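Local structure of regulator of polyketide synthase expression (Bifidobacterium adolescentis, 3ONQ) at residues R75-V87 / A99-A113. The protein is of uncharacterised function but, with a PucR-type C-terminal helix-turn-helix domain, probably binds DNA as a transcriptional regulator. Numbering follows the deposited sequence.
Sequences RKAVRDLGGEHVV and ACQMGAVTPEVTCTA
Leu-81 O accepts the backbone N-H of Ala-104 at 2.8 Å, the donor nitrogen lying almost straight out from the carbonyl, although the angle at the hydrogen is only 136°. The other backbone bond between the two segments is straighter: Cys-100 N donates to His-85 O at 3.1 Å (175°). That same His-85 oxygen also accepts a hydrogen bond from a water, which donates again to Cys-100 O at 2.9 Å, so the water joins the two carbonyls next to the non-hydrogen-bonded pair Val-86/Ala-99. Here the end of helix 67-80 packs on the beta hairpin 86-91/94-100, at one side of the mixed sheet, and against helix 107-114, which follows that hairpin. Helix 67-80 ends in a Schellman motif with Gly-82 as C-prime; Val-78 O is gripped twice, by Gly-83 N and Leu-81 N, one above and one below the carbonyl plane. With CG of Leu-81 anti to the carbonyl carbon (chi1 -74°), its CD2 comes 3.5 Å from Val-109 CG1 and its CD1 lies beside Thr-110. Cut back to an alanine, this position would probably leave a gap against helix 107-114 and Val-109 without its leucine neighbour. Thr-110 OG1 donates to Thr-106 O (2.7 Å), which also accepts Thr-110 N.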
ATOM      1  N   ARG B  75     -23.082  10.215 -21.201  1.00 28.35           N
ATOM      2  CA  ARG B  75     -23.093   8.865 -21.758  1.00 30.48           C
ATOM      3  C   ARG B  75     -23.146   8.869 -23.285  1.00 35.30           C
ATOM      4  O   ARG B  75     -22.498   8.052 -23.934  1.00 37.40           O
ATOM      5  CB  ARG B  75     -24.212   8.019 -21.160  1.00 36.64           C
ATOM      6  CG  ARG B  75     -24.082   7.861 -19.648  1.00 33.90           C
ATOM      7  CD  ARG B  75     -25.052   6.824 -19.070  1.00 39.96           C
ATOM      8  NE  ARG B  75     -25.076   6.915 -17.612  1.00 40.56           N
ATOM      9  CZ  ARG B  75     -24.190   6.332 -16.812  1.00 41.63           C
ATOM     10  NH1 ARG B  75     -23.215   5.587 -17.328  1.00 39.26           N
ATOM     11  NH2 ARG B  75     -24.281   6.490 -15.490  1.00 34.26           N
ATOM     12  N   LYS B  76     -23.902   9.798 -23.861  1.00 35.45           N
ATOM     13  CA  LYS B  76     -23.991   9.892 -25.313  1.00 39.56           C
ATOM     14  C   LYS B  76     -22.648  10.314 -25.925  1.00 40.18           C
ATOM     15  O   LYS B  76     -22.218   9.789 -26.955  1.00 41.54           O
ATOM     16  CB  LYS B  76     -25.091  10.873 -25.727  1.00 47.66           C
ATOM     17  CG  LYS B  76     -25.096  11.162 -27.223  1.00 62.45           C
ATOM     18  CD  LYS B  76     -26.105  12.238 -27.606  1.00 70.83           C
ATOM     19  CE  LYS B  76     -26.007  12.581 -29.093  1.00 72.35           C
ATOM     20  NZ  LYS B  76     -26.247  11.388 -29.961  1.00 72.93           N
ATOM     21  N   ALA B  77     -21.985  11.271 -25.286  1.00 33.36           N
ATOM     22  CA  ALA B  77     -20.726  11.773 -25.806  1.00 31.56           C
ATOM     23  C   ALA B  77     -19.673  10.669 -25.784  1.00 34.69           C
ATOM     24  O   ALA B  77     -18.929  10.492 -26.746  1.00 32.35           O
ATOM     25  CB  ALA B  77     -20.259  12.990 -25.022  1.00 30.48           C
ATOM     26  N   VAL B  78     -19.619   9.923 -24.682  1.00 35.61           N
ATOM     27  CA  VAL B  78     -18.684   8.810 -24.559  1.00 30.63           C
ATOM     28  C   VAL B  78     -18.980   7.764 -25.640  1.00 30.33           C
ATOM     29  O   VAL B  78     -18.069   7.270 -26.305  1.00 31.52           O
ATOM     30  CB  VAL B  78     -18.741   8.188 -23.140  1.00 36.36           C
ATOM     31  CG1 VAL B  78     -18.106   6.792 -23.109  1.00 35.37           C
ATOM     32  CG2 VAL B  78     -18.082   9.114 -22.129  1.00 33.94           C
ATOM     33  N   ARG B  79     -20.260   7.443 -25.813  1.00 34.13           N
ATOM     34  CA  ARG B  79     -20.697   6.521 -26.857  1.00 40.99           C
ATOM     35  C   ARG B  79     -20.255   7.011 -28.244  1.00 40.75           C
ATOM     36  O   ARG B  79     -19.644   6.264 -29.016  1.00 37.08           O
ATOM     37  CB  ARG B  79     -22.216   6.370 -26.802  1.00 49.99           C
ATOM     38  CG  ARG B  79     -22.782   5.221 -27.619  1.00 61.78           C
ATOM     39  CD  ARG B  79     -23.869   4.476 -26.837  1.00 79.21           C
ATOM     40  NE  ARG B  79     -24.855   5.376 -26.229  1.00 90.07           N
ATOM     41  CZ  ARG B  79     -25.210   5.357 -24.941  1.00 89.88           C
ATOM     42  NH1 ARG B  79     -26.117   6.216 -24.487  1.00 81.98           N
ATOM     43  NH2 ARG B  79     -24.665   4.481 -24.103  1.00 90.86           N
ATOM     44  N   ASP B  80     -20.549   8.275 -28.546  1.00 37.82           N
ATOM     45  CA  ASP B  80     -20.209   8.854 -29.850  1.00 38.04           C
ATOM     46  C   ASP B  80     -18.704   8.840 -30.135  1.00 36.45           C
ATOM     47  O   ASP B  80     -18.291   8.905 -31.292  1.00 36.35           O
ATOM     48  CB  ASP B  80     -20.725  10.296 -29.978  1.00 42.86           C
ATOM     49  CG  ASP B  80     -22.239  10.381 -30.087  1.00 47.00           C
ATOM     50  OD1 ASP B  80     -22.897   9.329 -30.204  1.00 43.06           O
ATOM     51  OD2 ASP B  80     -22.766  11.515 -30.059  1.00 55.16           O
ATOM     52  N   LEU B  81     -17.888   8.776 -29.086  1.00 34.34           N
ATOM     53  CA  LEU B  81     -16.439   8.791 -29.254  1.00 32.77           C
ATOM     54  C   LEU B  81     -15.849   7.384 -29.209  1.00 33.28           C
ATOM     55  O   LEU B  81     -14.632   7.218 -29.139  1.00 37.02           O
ATOM     56  CB  LEU B  81     -15.781   9.670 -28.185  1.00 29.87           C
ATOM     57  CG  LEU B  81     -15.941  11.175 -28.373  1.00 30.49           C
ATOM     58  CD1 LEU B  81     -15.819  11.902 -27.042  1.00 32.09           C
ATOM     59  CD2 LEU B  81     -14.928  11.714 -29.408  1.00 24.18           C
ATOM     60  N   GLY B  82     -16.716   6.378 -29.242  1.00 39.35           N
ATOM     61  CA  GLY B  82     -16.286   4.989 -29.301  1.00 43.20           C
ATOM     62  C   GLY B  82     -16.019   4.302 -27.966  1.00 42.43           C
ATOM     63  O   GLY B  82     -15.393   3.245 -27.929  1.00 42.66           O
ATOM     64  N   GLY B  83     -16.485   4.891 -26.869  1.00 35.55           N
ATOM     65  CA  GLY B  83     -16.271   4.296 -25.560  1.00 37.48           C
ATOM     66  C   GLY B  83     -17.514   3.574 -25.088  1.00 38.65           C
ATOM     67  O   GLY B  83     -18.589   3.760 -25.645  1.00 43.41           O
ATOM     68  N   GLU B  84     -17.381   2.754 -24.057  1.00 42.00           N
ATOM     69  CA  GLU B  84     -18.545   2.043 -23.536  1.00 46.23           C
ATOM     70  C   GLU B  84     -18.623   1.996 -22.014  1.00 45.39           C
ATOM     71  O   GLU B  84     -19.513   1.360 -21.457  1.00 51.29           O
ATOM     72  CB  GLU B  84     -18.606   0.633 -24.106  1.00 56.94           C
ATOM     73  CG  GLU B  84     -17.263  -0.019 -24.323  1.00 65.82           C
ATOM     74  CD  GLU B  84     -17.394  -1.276 -25.153  1.00 78.34           C
ATOM     75  OE1 GLU B  84     -18.530  -1.783 -25.273  1.00 82.51           O
ATOM     76  OE2 GLU B  84     -16.375  -1.752 -25.692  1.00 82.04           O
ATOM     77  N   HIS B  85     -17.692   2.661 -21.343  1.00 32.12           N
ATOM     78  CA  HIS B  85     -17.722   2.703 -19.885  1.00 34.51           C
ATOM     79  C   HIS B  85     -17.550   4.122 -19.387  1.00 35.60           C
ATOM     80  O   HIS B  85     -16.580   4.796 -19.740  1.00 29.08           O
ATOM     81  CB  HIS B  85     -16.620   1.823 -19.307  1.00 36.17           C
ATOM     82  CG  HIS B  85     -16.614   0.436 -19.865  1.00 44.04           C
ATOM     83  ND1 HIS B  85     -17.693  -0.413 -19.754  1.00 45.17           N
ATOM     84  CD2 HIS B  85     -15.665  -0.247 -20.552  1.00 46.99           C
ATOM     85  CE1 HIS B  85     -17.410  -1.561 -20.343  1.00 49.37           C
ATOM     86  NE2 HIS B  85     -16.185  -1.487 -20.834  1.00 52.77           N
ATOM     87  N   VAL B  86     -18.512   4.575 -18.591  1.00 30.88           N
ATOM     88  CA  VAL B  86     -18.349   5.789 -17.817  1.00 31.95           C
ATOM     89  C   VAL B  86     -19.141   5.660 -16.508  1.00 37.62           C
ATOM     90  O   VAL B  86     -20.354   5.435 -16.516  1.00 40.67           O
ATOM     91  CB  VAL B  86     -18.720   7.055 -18.635  1.00 32.63           C
ATOM     92  CG1 VAL B  86     -20.143   6.986 -19.110  1.00 34.67           C
ATOM     93  CG2 VAL B  86     -18.477   8.325 -17.813  1.00 36.46           C
ATOM     94  N   VAL B  87     -18.430   5.747 -15.387  1.00 31.97           N
ATOM     95  CA  VAL B  87     -19.053   5.717 -14.065  1.00 26.32           C
ATOM     96  C   VAL B  87     -19.398   7.130 -13.648  1.00 31.66           C
ATOM     97  O   VAL B  87     -18.519   7.999 -13.575  1.00 27.57           O
ATOM     98  CB  VAL B  87     -18.115   5.099 -13.021  1.00 27.37           C
ATOM     99  CG1 VAL B  87     -18.675   5.299 -11.606  1.00 24.07           C
ATOM    100  CG2 VAL B  87     -17.910   3.609 -13.329  1.00 28.43           C
ATOM    101  N   ALA B  99     -14.444   8.363 -16.963  1.00 22.64           N
ATOM    102  CA  ALA B  99     -14.527   7.719 -18.274  1.00 25.70           C
ATOM    103  C   ALA B  99     -13.388   6.734 -18.493  1.00 30.25           C
ATOM    104  O   ALA B  99     -12.238   6.982 -18.113  1.00 30.27           O
ATOM    105  CB  ALA B  99     -14.539   8.765 -19.390  1.00 25.64           C
ATOM    106  N   CYS B 100     -13.706   5.612 -19.117  1.00 24.27           N
ATOM    107  CA  CYS B 100     -12.664   4.682 -19.501  1.00 24.92           C
ATOM    108  C   CYS B 100     -12.006   5.213 -20.771  1.00 28.30           C
ATOM    109  O   CYS B 100     -12.687   5.560 -21.740  1.00 29.59           O
ATOM    110  CB  CYS B 100     -13.232   3.274 -19.736  1.00 27.89           C
ATOM    111  SG  CYS B 100     -11.959   2.115 -20.276  1.00 38.27           S
ATOM    112  N   GLN B 101     -10.688   5.312 -20.767  1.00 29.70           N
ATOM    113  CA  GLN B 101     -10.024   5.853 -21.939  1.00 32.60           C
ATOM    114  C   GLN B 101      -9.784   4.748 -22.951  1.00 37.24           C
ATOM    115  O   GLN B 101      -8.916   3.900 -22.768  1.00 46.53           O
ATOM    116  CB  GLN B 101      -8.721   6.561 -21.592  1.00 35.92           C
ATOM    117  CG  GLN B 101      -7.945   6.971 -22.843  1.00 40.51           C
ATOM    118  CD  GLN B 101      -6.667   7.701 -22.529  1.00 41.22           C
ATOM    119  OE1 GLN B 101      -6.677   8.899 -22.240  1.00 43.12           O
ATOM    120  NE2 GLN B 101      -5.549   6.986 -22.590  1.00 36.25           N
HETATM  121  N   MSE B 102     -10.583   4.766 -24.007  1.00 38.35           N
HETATM  122  CA  MSE B 102     -10.517   3.776 -25.068  1.00 40.59           C
HETATM  123  C   MSE B 102     -11.142   4.401 -26.309  1.00 41.76           C
HETATM  124  O   MSE B 102     -11.894   5.375 -26.197  1.00 38.08           O
HETATM  125  CB  MSE B 102     -11.313   2.534 -24.673  1.00 32.89           C
HETATM  126  CG  MSE B 102     -12.759   2.851 -24.341  1.00 40.39           C
HETATM  127 SE   MSE B 102     -13.855   1.314 -23.817  0.69 46.70          SE
HETATM  128  CE  MSE B 102     -14.008   0.437 -25.558  1.00 57.54           C
ATOM    129  N   GLY B 103     -10.845   3.836 -27.480  1.00 39.44           N
ATOM    130  CA  GLY B 103     -11.352   4.373 -28.731  1.00 37.27           C
ATOM    131  C   GLY B 103     -10.922   5.822 -28.848  1.00 35.97           C
ATOM    132  O   GLY B 103      -9.746   6.136 -28.650  1.00 31.85           O
ATOM    133  N   ALA B 104     -11.870   6.715 -29.126  1.00 38.08           N
ATOM    134  CA  ALA B 104     -11.547   8.141 -29.225  1.00 34.60           C
ATOM    135  C   ALA B 104     -11.835   8.912 -27.943  1.00 36.24           C
ATOM    136  O   ALA B 104     -11.772  10.144 -27.936  1.00 38.19           O
ATOM    137  CB  ALA B 104     -12.284   8.783 -30.397  1.00 37.84           C
ATOM    138  N   VAL B 105     -12.158   8.203 -26.863  1.00 30.49           N
ATOM    139  CA  VAL B 105     -12.411   8.865 -25.586  1.00 25.79           C
ATOM    140  C   VAL B 105     -11.092   9.262 -24.940  1.00 29.17           C
ATOM    141  O   VAL B 105     -10.464   8.462 -24.250  1.00 43.27           O
ATOM    142  CB  VAL B 105     -13.184   7.970 -24.611  1.00 28.48           C
ATOM    143  CG1 VAL B 105     -13.495   8.749 -23.325  1.00 31.82           C
ATOM    144  CG2 VAL B 105     -14.461   7.455 -25.258  1.00 26.87           C
ATOM    145  N   THR B 106     -10.655  10.487 -25.202  1.00 28.13           N
ATOM    146  CA  THR B 106      -9.463  11.042 -24.577  1.00 26.50           C
ATOM    147  C   THR B 106      -9.862  12.310 -23.813  1.00 30.62           C
ATOM    148  O   THR B 106     -10.937  12.861 -24.050  1.00 28.84           O
ATOM    149  CB  THR B 106      -8.380  11.327 -25.619  1.00 34.69           C
ATOM    150  OG1 THR B 106      -8.871  12.263 -26.588  1.00 35.13           O
ATOM    151  CG2 THR B 106      -7.985  10.024 -26.315  1.00 26.39           C
ATOM    152  N   PRO B 107      -9.008  12.766 -22.882  1.00 31.85           N
ATOM    153  CA  PRO B 107      -9.437  13.794 -21.928  1.00 32.21           C
ATOM    154  C   PRO B 107      -9.914  15.109 -22.552  1.00 30.02           C
ATOM    155  O   PRO B 107     -11.042  15.507 -22.279  1.00 29.50           O
ATOM    156  CB  PRO B 107      -8.188  14.019 -21.070  1.00 33.67           C
ATOM    157  CG  PRO B 107      -7.450  12.712 -21.158  1.00 31.68           C
ATOM    158  CD  PRO B 107      -7.651  12.280 -22.582  1.00 34.52           C
ATOM    159  N   GLU B 108      -9.090  15.776 -23.357  1.00 27.56           N
ATOM    160  CA  GLU B 108      -9.482  17.089 -23.879  1.00 29.92           C
ATOM    161  C   GLU B 108     -10.691  16.998 -24.814  1.00 27.95           C
ATOM    162  O   GLU B 108     -11.629  17.783 -24.697  1.00 27.12           O
ATOM    163  CB  GLU B 108      -8.308  17.801 -24.565  1.00 28.39           C
ATOM    164  CG  GLU B 108      -7.143  18.114 -23.624  1.00 37.33           C
ATOM    165  CD  GLU B 108      -7.468  19.208 -22.593  1.00 40.70           C
ATOM    166  OE1 GLU B 108      -8.434  19.981 -22.807  1.00 39.78           O
ATOM    167  OE2 GLU B 108      -6.751  19.295 -21.567  1.00 38.43           O
ATOM    168  N   VAL B 109     -10.671  16.040 -25.733  1.00 28.66           N
ATOM    169  CA  VAL B 109     -11.797  15.839 -26.640  1.00 31.13           C
ATOM    170  C   VAL B 109     -13.092  15.499 -25.883  1.00 30.18           C
ATOM    171  O   VAL B 109     -14.167  16.005 -26.204  1.00 28.53           O
ATOM    172  CB  VAL B 109     -11.479  14.752 -27.691  1.00 32.88           C
ATOM    173  CG1 VAL B 109     -12.744  14.319 -28.435  1.00 33.31           C
ATOM    174  CG2 VAL B 109     -10.421  15.261 -28.656  1.00 31.89           C
ATOM    175  N   THR B 110     -12.995  14.658 -24.864  1.00 30.26           N
ATOM    176  CA  THR B 110     -14.193  14.306 -24.112  1.00 29.92           C
ATOM    177  C   THR B 110     -14.696  15.517 -23.332  1.00 27.18           C
ATOM    178  O   THR B 110     -15.890  15.784 -23.284  1.00 34.25           O
ATOM    179  CB  THR B 110     -13.947  13.139 -23.146  1.00 28.72           C
ATOM    180  OG1 THR B 110     -13.524  11.997 -23.892  1.00 31.08           O
ATOM    181  CG2 THR B 110     -15.225  12.796 -22.403  1.00 27.61           C
ATOM    182  N   CYS B 111     -13.774  16.256 -22.735  1.00 26.94           N
ATOM    183  CA  CYS B 111     -14.148  17.432 -21.971  1.00 27.38           C
ATOM    184  C   CYS B 111     -14.855  18.451 -22.869  1.00 35.22           C
ATOM    185  O   CYS B 111     -15.873  19.020 -22.485  1.00 28.62           O
ATOM    186  CB  CYS B 111     -12.926  18.036 -21.285  1.00 30.34           C
ATOM    187  SG  CYS B 111     -13.275  19.487 -20.281  1.00 34.52           S
ATOM    188  N   THR B 112     -14.335  18.657 -24.078  1.00 34.66           N
ATOM    189  CA  THR B 112     -14.963  19.578 -25.010  1.00 28.09           C
ATOM    190  C   THR B 112     -16.367  19.131 -25.378  1.00 33.29           C
ATOM    191  O   THR B 112     -17.280  19.950 -25.461  1.00 34.21           O
ATOM    192  CB  THR B 112     -14.138  19.755 -26.302  1.00 35.81           C
ATOM    193  OG1 THR B 112     -12.924  20.451 -25.999  1.00 35.81           O
ATOM    194  CG2 THR B 112     -14.928  20.574 -27.326  1.00 28.62           C
ATOM    195  N   ALA B 113     -16.530  17.830 -25.597  1.00 27.26           N
ATOM    196  CA  ALA B 113     -17.812  17.269 -26.009  1.00 31.59           C
ATOM    197  C   ALA B 113     -18.896  17.413 -24.939  1.00 38.35           C
ATOM    198  O   ALA B 113     -20.071  17.569 -25.274  1.00 38.29           O
ATOM    199  CB  ALA B 113     -17.653  15.794 -26.413  1.00 24.56           C
TER
HETATM  200  O   HOH W   1     -15.403   4.878 -22.303  1.00 28.67           O